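Prephenate dehydrogenase (Aquifex aeolicus, PDB 2G5C) probably catalyses the NAD+-dependent oxidative decarboxylation of prephenate to 3-(4-hydroxyphenyl)pyruvate, a step in the biosynthesis of tyrosine. Local coordinates at residues Thr52-Ile55 / Ala56-Glu59; Thr149-Lys152 / Arg153-Leu156; Leu235-Lys238 / Glu239-Lys243; Leu271-Val274 / Lys275-Met279. One frame throughout, in Å; residues are numbered along the deposited sequence.

Contact 1. Residues Thr52-Ile55 / Ala56-Glu59; sequences TTSI and AKVE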
# COMPACT_ATOMS: atom_id res chain seq x y z
N THR A 52 25.66 20.46 21.18
CA THR A 52 26.25 21.65 20.59
C THR A 52 25.85 21.75 19.12
O THR A 52 25.50 20.76 18.49
CB THR A 52 27.79 21.65 20.70
OG1 THR A 52 28.33 22.85 20.13
CG2 THR A 52 28.38 20.44 19.97
N THR A 53 25.90 22.97 18.59
CA THR A 53 25.56 23.21 17.20
C THR A 53 26.85 23.43 16.42
O THR A 53 26.84 23.65 15.22
CB THR A 53 24.66 24.46 17.06
OG1 THR A 53 24.10 24.51 15.74
CG2 THR A 53 25.47 25.72 17.32
N SER A 54 27.97 23.35 17.14
CA SER A 54 29.29 23.54 16.53
C SER A 54 30.07 22.23 16.52
O SER A 54 30.48 21.73 17.57
CB SER A 54 30.07 24.61 17.30
OG SER A 54 31.39 24.70 16.82
N ILE A 55 30.30 21.70 15.32
CA ILE A 55 31.02 20.44 15.15
C ILE A 55 32.37 20.44 15.88
O ILE A 55 32.79 19.41 16.40
CB ILE A 55 31.23 20.13 13.64
CG1 ILE A 55 31.93 18.78 13.47
CG2 ILE A 55 32.05 21.23 12.99
CD1 ILE A 55 31.13 17.60 13.95
N ALA A 56 33.03 21.58 15.91
CA ALA A 56 34.33 21.70 16.58
C ALA A 56 34.22 21.41 18.07
O ALA A 56 35.08 20.75 18.65
CB ALA A 56 34.92 23.09 16.35
N LYS A 57 33.15 21.91 18.68
CA LYS A 57 32.90 21.73 20.11
C LYS A 57 32.90 20.28 20.55
O LYS A 57 33.24 19.97 21.69
CB LYS A 57 31.55 22.36 20.49
CG LYS A 57 31.63 23.58 21.39
CD LYS A 57 32.14 24.80 20.65
CE LYS A 57 31.94 26.06 21.48
NZ LYS A 57 30.50 26.28 21.82
N VAL A 58 32.49 19.38 19.66
CA VAL A 58 32.42 17.96 19.96
C VAL A 58 33.63 17.42 20.73
O VAL A 58 33.48 16.54 21.58
CB VAL A 58 32.23 17.12 18.68
CG1 VAL A 58 32.19 15.65 19.02
CG2 VAL A 58 30.94 17.54 17.97
N GLU A 59 34.82 17.93 20.43
CA GLU A 59 36.03 17.46 21.10
C GLU A 59 35.92 17.59 22.62
O GLU A 59 36.58 16.86 23.35
CB GLU A 59 37.27 18.20 20.61
CG GLU A 59 37.51 19.56 21.24
CD GLU A 59 38.88 20.13 20.88
OE1 GLU A 59 39.87 19.36 20.92
OE2 GLU A 59 38.96 21.33 20.57
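Val58 meets the Ile55-Ala56 peptide group from above: its amide N-H stands over the face of the Ile55 carbonyl, 63° out of the plane, and N lies 3.3 Å from Ile55 O. The flat groups that matter here are peptide units, and the same carbonyl oxygen is touched by Val58 CG2 at 3.1 Å, a tight fit of methyl against oxygen. One residue earlier, Ser54 O lies 2.9 Å from Lys57 N, but the bond is strongly bent and weak. These two i-to-i+3 links wind the chain into a short turn. Ahead of them in the chain an ST turn sets the start: Ser54 N donates to Thr52 OG1 at 3.1 Å and a nearly straight 165°. Thr52 presents its hydroxyl this way because OG1 is anti to its own backbone N (chi1 -179°), which also lays OG1 3.3 Å from Lys57 CB. The lysine's aliphatic root thus packs on the threonine while its far end leads away. Ile55 and Val58 lie obliquely across each other, CD1 to CG2 4.0 Å, and Ile55 also rests on Lys81, Leu82 and Ile85 of helix 72-85. Thr52 ends strand 50-52 at the margin of the Rossmann-type sheet, its backbone bonded to Gly31 and Asp33, the latter an NAD-binding residue. Across the turn, then, main-chain bonds and carbon packing do the joining, with no salt bridge, and the hydroxyl of Thr52 accepts a bond from the chain two residues on, just where it leaves the strand.

Contact 2. Residues Thr149-Lys152 / Arg153-Leu156; sequences TDKK and RLKL
Arg153 runs extended past Asp150, the N-cap of helix 151-163, and meets one carboxylate oxygen twice: backbone N reaches OD2 at 3.3 Å, a weak capping bond, and NH1 makes a salt bridge to OD2 at 3.0 Å. Asp150 CG is anti to its backbone N (chi1 176°), which brings the carboxylate to the backbone N of Arg153 at the first turn. The guanidinium takes OD2 at its edge, yet approaches from above the carboxylate plane, the two planes being 53° apart. Arg153 CG is pressed on the same oxygen at 3.0 Å. The other end of the guanidinium is also used, NH2 bonding to Ala90 O. Replacing Arg153 by a methionine would probably leave Asp150 with the weak capping bond but no salt-bridge mate, and Ala90 O without its guanidinium donor. Leu154 follows, its N on Asp150 O at 2.8 Å, nearly along the C=O axis, and its CB 4.2 Å from Thr149 CG2; its side chain is buried against Pro145 and Val115. Lys155 N bonds to Lys151 O at 3.1 Å, and its CG lies on that oxygen too. Leu156 N closes on Lys152 O at 3.1 Å. An N-capped first helical turn is the motif, here opening the helix of the beta-alpha-beta unit between strands 140-143 and 167-170.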
# COMPACT_ATOMS: atom_id res chain seq x y z
N THR A 149 36.63 -4.00 7.84
CA THR A 149 35.90 -3.80 9.09
C THR A 149 36.62 -4.43 10.28
O THR A 149 37.14 -5.54 10.19
CB THR A 149 34.47 -4.38 9.01
OG1 THR A 149 33.76 -3.74 7.94
CG2 THR A 149 33.73 -4.15 10.31
N ASP A 150 36.62 -3.71 11.40
CA ASP A 150 37.26 -4.18 12.62
C ASP A 150 36.34 -5.11 13.41
O ASP A 150 35.30 -4.69 13.91
CB ASP A 150 37.67 -2.97 13.48
CG ASP A 150 38.26 -3.36 14.81
OD1 ASP A 150 39.00 -4.37 14.87
OD2 ASP A 150 37.99 -2.66 15.81
N LYS A 151 36.74 -6.38 13.51
CA LYS A 151 35.95 -7.39 14.21
C LYS A 151 35.51 -6.98 15.61
O LYS A 151 34.39 -7.27 16.02
CB LYS A 151 36.72 -8.71 14.29
CG LYS A 151 36.62 -9.58 13.05
CD LYS A 151 35.17 -10.00 12.80
CE LYS A 151 35.05 -10.88 11.56
NZ LYS A 151 33.62 -11.20 11.24
N LYS A 152 36.40 -6.31 16.34
CA LYS A 152 36.08 -5.87 17.69
C LYS A 152 34.99 -4.81 17.66
O LYS A 152 34.07 -4.83 18.49
CB LYS A 152 37.33 -5.33 18.38
CG LYS A 152 38.47 -6.34 18.47
CD LYS A 152 38.02 -7.63 19.16
CE LYS A 152 39.13 -8.68 19.19
NZ LYS A 152 40.33 -8.20 19.92
N ARG A 153 35.09 -3.87 16.72
CA ARG A 153 34.10 -2.81 16.60
C ARG A 153 32.76 -3.34 16.08
O ARG A 153 31.70 -2.83 16.44
CB ARG A 153 34.61 -1.69 15.69
CG ARG A 153 35.66 -0.80 16.35
CD ARG A 153 35.99 0.39 15.44
NE ARG A 153 36.76 1.42 16.13
CZ ARG A 153 38.03 1.30 16.49
NH1 ARG A 153 38.70 0.19 16.24
NH2 ARG A 153 38.64 2.31 17.11
N LEU A 154 32.82 -4.36 15.22
CA LEU A 154 31.59 -4.94 14.68
C LEU A 154 30.80 -5.60 15.80
O LEU A 154 29.61 -5.36 15.96
CB LEU A 154 31.92 -6.00 13.62
CG LEU A 154 30.70 -6.73 13.04
CD1 LEU A 154 29.84 -5.74 12.26
CD2 LEU A 154 31.14 -7.87 12.14
N LYS A 155 31.49 -6.43 16.58
CA LYS A 155 30.87 -7.13 17.70
C LYS A 155 30.29 -6.13 18.69
O LYS A 155 29.21 -6.34 19.23
CB LYS A 155 31.90 -8.02 18.41
CG LYS A 155 32.43 -9.16 17.55
CD LYS A 155 33.33 -10.08 18.36
CE LYS A 155 33.92 -11.19 17.50
NZ LYS A 155 32.87 -12.05 16.88
N LEU A 156 31.02 -5.04 18.92
CA LEU A 156 30.56 -4.01 19.84
C LEU A 156 29.22 -3.46 19.37
O LEU A 156 28.20 -3.59 20.06
CB LEU A 156 31.59 -2.88 19.91
CG LEU A 156 31.19 -1.62 20.68
CD1 LEU A 156 30.97 -1.95 22.15
CD2 LEU A 156 32.29 -0.57 20.54

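Contact 3. Residues Leu235-Lys238 / Glu239-Lys243; sequences LENK and ENVMK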
# COMPACT_ATOMS: atom_id res chain seq x y z
N LEU A 235 19.00 9.17 -5.48
CA LEU A 235 20.29 9.56 -6.03
C LEU A 235 21.38 8.60 -5.56
O LEU A 235 22.14 8.06 -6.36
CB LEU A 235 20.68 10.98 -5.59
CG LEU A 235 22.16 11.33 -5.86
CD1 LEU A 235 22.41 11.43 -7.36
CD2 LEU A 235 22.53 12.64 -5.17
N GLU A 236 21.43 8.39 -4.25
CA GLU A 236 22.43 7.52 -3.63
C GLU A 236 22.37 6.07 -4.13
O GLU A 236 23.41 5.41 -4.24
CB GLU A 236 22.27 7.55 -2.11
CG GLU A 236 23.41 6.93 -1.32
CD GLU A 236 24.66 7.81 -1.29
OE1 GLU A 236 24.51 9.05 -1.38
OE2 GLU A 236 25.78 7.26 -1.15
N ASN A 237 21.17 5.58 -4.42
CA ASN A 237 21.01 4.20 -4.88
C ASN A 237 20.50 4.16 -6.31
O ASN A 237 19.78 3.24 -6.70
CB ASN A 237 20.02 3.46 -3.96
CG ASN A 237 20.24 1.96 -3.95
OD1 ASN A 237 19.35 1.19 -3.55
ND2 ASN A 237 21.42 1.52 -4.37
N LYS A 238 20.89 5.15 -7.11
CA LYS A 238 20.44 5.26 -8.49
C LYS A 238 20.45 3.99 -9.33
O LYS A 238 19.44 3.64 -9.95
CB LYS A 238 21.24 6.35 -9.22
CG LYS A 238 20.73 6.65 -10.62
CD LYS A 238 21.57 7.72 -11.32
CE LYS A 238 22.98 7.22 -11.60
NZ LYS A 238 23.85 8.27 -12.21
N GLU A 239 21.59 3.30 -9.38
CA GLU A 239 21.67 2.08 -10.19
C GLU A 239 20.65 1.02 -9.82
O GLU A 239 19.93 0.52 -10.69
CB GLU A 239 23.08 1.49 -10.12
CG GLU A 239 24.15 2.43 -10.65
CD GLU A 239 23.71 3.12 -11.93
OE1 GLU A 239 23.34 2.41 -12.89
OE2 GLU A 239 23.74 4.37 -11.96
N ASN A 240 20.58 0.66 -8.54
CA ASN A 240 19.64 -0.35 -8.09
C ASN A 240 18.18 0.09 -8.28
O ASN A 240 17.34 -0.70 -8.69
CB ASN A 240 19.90 -0.68 -6.62
CG ASN A 240 21.19 -1.46 -6.43
OD1 ASN A 240 21.85 -1.34 -5.39
ND2 ASN A 240 21.55 -2.25 -7.43
N VAL A 241 17.89 1.35 -7.98
CA VAL A 241 16.53 1.85 -8.14
C VAL A 241 16.15 1.77 -9.62
O VAL A 241 15.03 1.38 -9.96
CB VAL A 241 16.41 3.32 -7.64
CG1 VAL A 241 15.07 3.91 -8.02
CG2 VAL A 241 16.56 3.34 -6.12
N MSE A 242 17.07 2.13 -10.51
CA MSE A 242 16.81 2.07 -11.93
C MSE A 242 16.55 0.62 -12.35
O MSE A 242 15.61 0.34 -13.10
CB MSE A 242 17.99 2.64 -12.72
CG MSE A 242 18.13 4.15 -12.59
SE MSE A 242 16.49 5.04 -13.11
CE MSE A 242 16.37 4.33 -14.91
N LYS A 243 17.38 -0.30 -11.87
CA LYS A 243 17.21 -1.72 -12.19
C LYS A 243 15.87 -2.23 -11.67
O LYS A 243 15.17 -2.98 -12.36
CB LYS A 243 18.32 -2.56 -11.55
CG LYS A 243 19.71 -2.37 -12.15
CD LYS A 243 20.73 -3.25 -11.42
CE LYS A 243 22.11 -3.16 -12.04
NZ LYS A 243 23.08 -4.09 -11.39
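Asn237 and Val241 begin the new helix with a nearly straight backbone bond, Val241 N to Asn237 O at 3.0 Å and 170°, followed by Met242 N to Lys238 O at 2.9 Å. This is a helix-to-helix junction: helix 227-236 ends, Asn237 alone leaves helical backbone angles, and helix 238-260 of the dimerization region starts at once. Asn237 holds the N-cap position, but its side chain makes no capping bond. Instead CG lies anti to the backbone N (chi1 -155°), and the amide reaches forward to Asn240, ND2 donating to OD1 at 3.1 Å. The two amides stand almost at right angles, 81° apart, and the donor meets OD1 well to one side of its C=O direction. Asn237 OD1 has a weak hydrogen bond with His185 ND1 of helix 173-201. A leucine in place of Asn237 would probably leave Asn240 OD1 and His185 without these partners and the Asn240 amide freer to turn. On another side of the helix Lys238 and Glu239 run side by side; their ion pair is long, NZ to OE2 3.9 Å, whereas Lys238 CE comes within 3.0 Å of that oxygen. Lys238 NZ also has a weak, long pairing with Glu262 of the second subunit, whose Ile259 packs on Lys238 and Val241. Val241 CG2 touches Asn237 O at 3.3 Å, and the next side chain, selenomethionine Met242, sets its CG just 3.0 Å from Lys238 O.

Contact 4. Residues Leu271-Val274 / Lys275-Met279; sequences LKEV and KIKRM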
# COMPACT_ATOMS: atom_id res chain seq x y z
N LEU A 271 -2.11 -14.19 -11.61
CA LEU A 271 -2.68 -13.62 -10.40
C LEU A 271 -2.67 -14.61 -9.25
O LEU A 271 -2.46 -14.23 -8.10
CB LEU A 271 -4.10 -13.13 -10.68
CG LEU A 271 -4.13 -12.04 -11.77
CD1 LEU A 271 -5.56 -11.64 -12.09
CD2 LEU A 271 -3.33 -10.84 -11.29
N LYS A 272 -2.89 -15.88 -9.56
CA LYS A 272 -2.87 -16.92 -8.56
C LYS A 272 -1.49 -17.06 -7.93
O LYS A 272 -1.36 -17.21 -6.72
CB LYS A 272 -3.27 -18.26 -9.17
CG LYS A 272 -3.23 -19.41 -8.19
CD LYS A 272 -3.61 -20.72 -8.85
CE LYS A 272 -3.67 -21.85 -7.83
NZ LYS A 272 -4.07 -23.13 -8.48
N GLU A 273 -0.45 -17.03 -8.76
CA GLU A 273 0.91 -17.18 -8.25
C GLU A 273 1.28 -16.03 -7.33
O GLU A 273 1.84 -16.24 -6.26
CB GLU A 273 1.91 -17.28 -9.40
CG GLU A 273 3.33 -17.62 -8.95
CD GLU A 273 3.40 -18.80 -7.98
OE1 GLU A 273 2.62 -19.77 -8.12
OE2 GLU A 273 4.26 -18.77 -7.08
N VAL A 274 0.96 -14.81 -7.76
CA VAL A 274 1.24 -13.64 -6.96
C VAL A 274 0.47 -13.70 -5.64
O VAL A 274 0.99 -13.34 -4.59
CB VAL A 274 0.86 -12.36 -7.72
CG1 VAL A 274 0.70 -11.20 -6.76
CG2 VAL A 274 1.95 -12.05 -8.74
N LYS A 275 -0.77 -14.17 -5.67
CA LYS A 275 -1.55 -14.25 -4.44
C LYS A 275 -0.90 -15.20 -3.44
O LYS A 275 -0.78 -14.87 -2.25
CB LYS A 275 -2.99 -14.70 -4.73
CG LYS A 275 -3.84 -14.76 -3.47
CD LYS A 275 -5.21 -15.36 -3.71
CE LYS A 275 -5.98 -15.45 -2.40
NZ LYS A 275 -7.34 -16.06 -2.56
N ILE A 276 -0.49 -16.37 -3.91
CA ILE A 276 0.16 -17.36 -3.05
C ILE A 276 1.45 -16.79 -2.44
O ILE A 276 1.70 -16.94 -1.24
CB ILE A 276 0.50 -18.64 -3.84
CG1 ILE A 276 -0.79 -19.39 -4.19
CG2 ILE A 276 1.45 -19.52 -3.02
CD1 ILE A 276 -0.61 -20.56 -5.16
N LYS A 277 2.25 -16.12 -3.27
CA LYS A 277 3.50 -15.55 -2.79
C LYS A 277 3.24 -14.46 -1.76
O LYS A 277 3.94 -14.39 -0.75
CB LYS A 277 4.30 -14.96 -3.96
CG LYS A 277 4.84 -15.99 -4.95
CD LYS A 277 5.85 -16.92 -4.28
CE LYS A 277 6.63 -17.73 -5.33
NZ LYS A 277 7.63 -18.66 -4.73
N ARG A 278 2.24 -13.62 -2.00
CA ARG A 278 1.92 -12.55 -1.06
C ARG A 278 1.38 -13.12 0.26
O ARG A 278 1.62 -12.57 1.33
CB ARG A 278 0.91 -11.58 -1.66
CG ARG A 278 0.49 -10.47 -0.71
CD ARG A 278 1.70 -9.70 -0.16
NE ARG A 278 1.29 -8.61 0.72
CZ ARG A 278 0.77 -8.79 1.93
NH1 ARG A 278 0.60 -10.01 2.41
NH2 ARG A 278 0.39 -7.74 2.65
N MSE A 279 0.64 -14.22 0.18
CA MSE A 279 0.10 -14.82 1.39
C MSE A 279 1.20 -15.42 2.26
O MSE A 279 1.12 -15.37 3.48
CB MSE A 279 -0.91 -15.93 1.05
CG MSE A 279 -2.18 -15.43 0.41
SE MSE A 279 -3.49 -16.85 0.31
CE MSE A 279 -2.73 -17.87 -1.15
O HOH W 1 5.52 -20.95 -5.50
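Val274 and Arg278 share the tightly packed side of the helix, where Arg278 N bonds to Val274 O at 2.9 Å and both side chains are buried against the second subunit. There Val274 meets Val195 and Leu271 meets Phe192 of that subunit. Arg278, its chain bent at chi2 (55°), leads away from residues 271-274 and gives NE to Thr220 OG1 and NH2 to Lys217 O, both of the second subunit. Lys275 N bonds to Leu271 O at 3.0 Å, and its side chain packs on Ser225 of the partner. Regular i-to-i+4 bonding of this kind makes the stretch an unbroken alpha-helical part of helix 264-279, in a region predicted to form a coiled coil. The remaining face is looser. Exposed Lys272 lies alongside Ile276, CG to CD1 4.2 Å, the two side chains pointing the same way. Glu273 and Lys277 carry opposite charges but form no salt bridge: OE2 and NZ stay 4.1 Å apart, and it is CE that comes to 3.1 Å from OE2. A water spans the charged ends, donating to Glu273 OE2 at 3.0 Å and accepting weakly from Lys277 NZ at 3.2 Å.

In the fold
From the N terminus the four contacts follow in series; none nests in or crosses another, and each joins consecutive residues, so none closes a long loop. Contact 1 turns the chain out of outermost strand 50-52 on its way to strand 65-68. Contact 2 starts the helix between strands 140-143 and 167-170; contacts 1 and 2 both lie in the nucleotide-binding region, their centres 26 Å apart. Contact 3 passes the chain from helix 227-236 to helix 238-260, and contact 4 lies on the next helix, 264-279. Contacts 3 and 4 both touch the second subunit, whereas no other chain reaches contacts 1 and 2. Contacts 1 and 4 lie on opposite sides of the chain's centre.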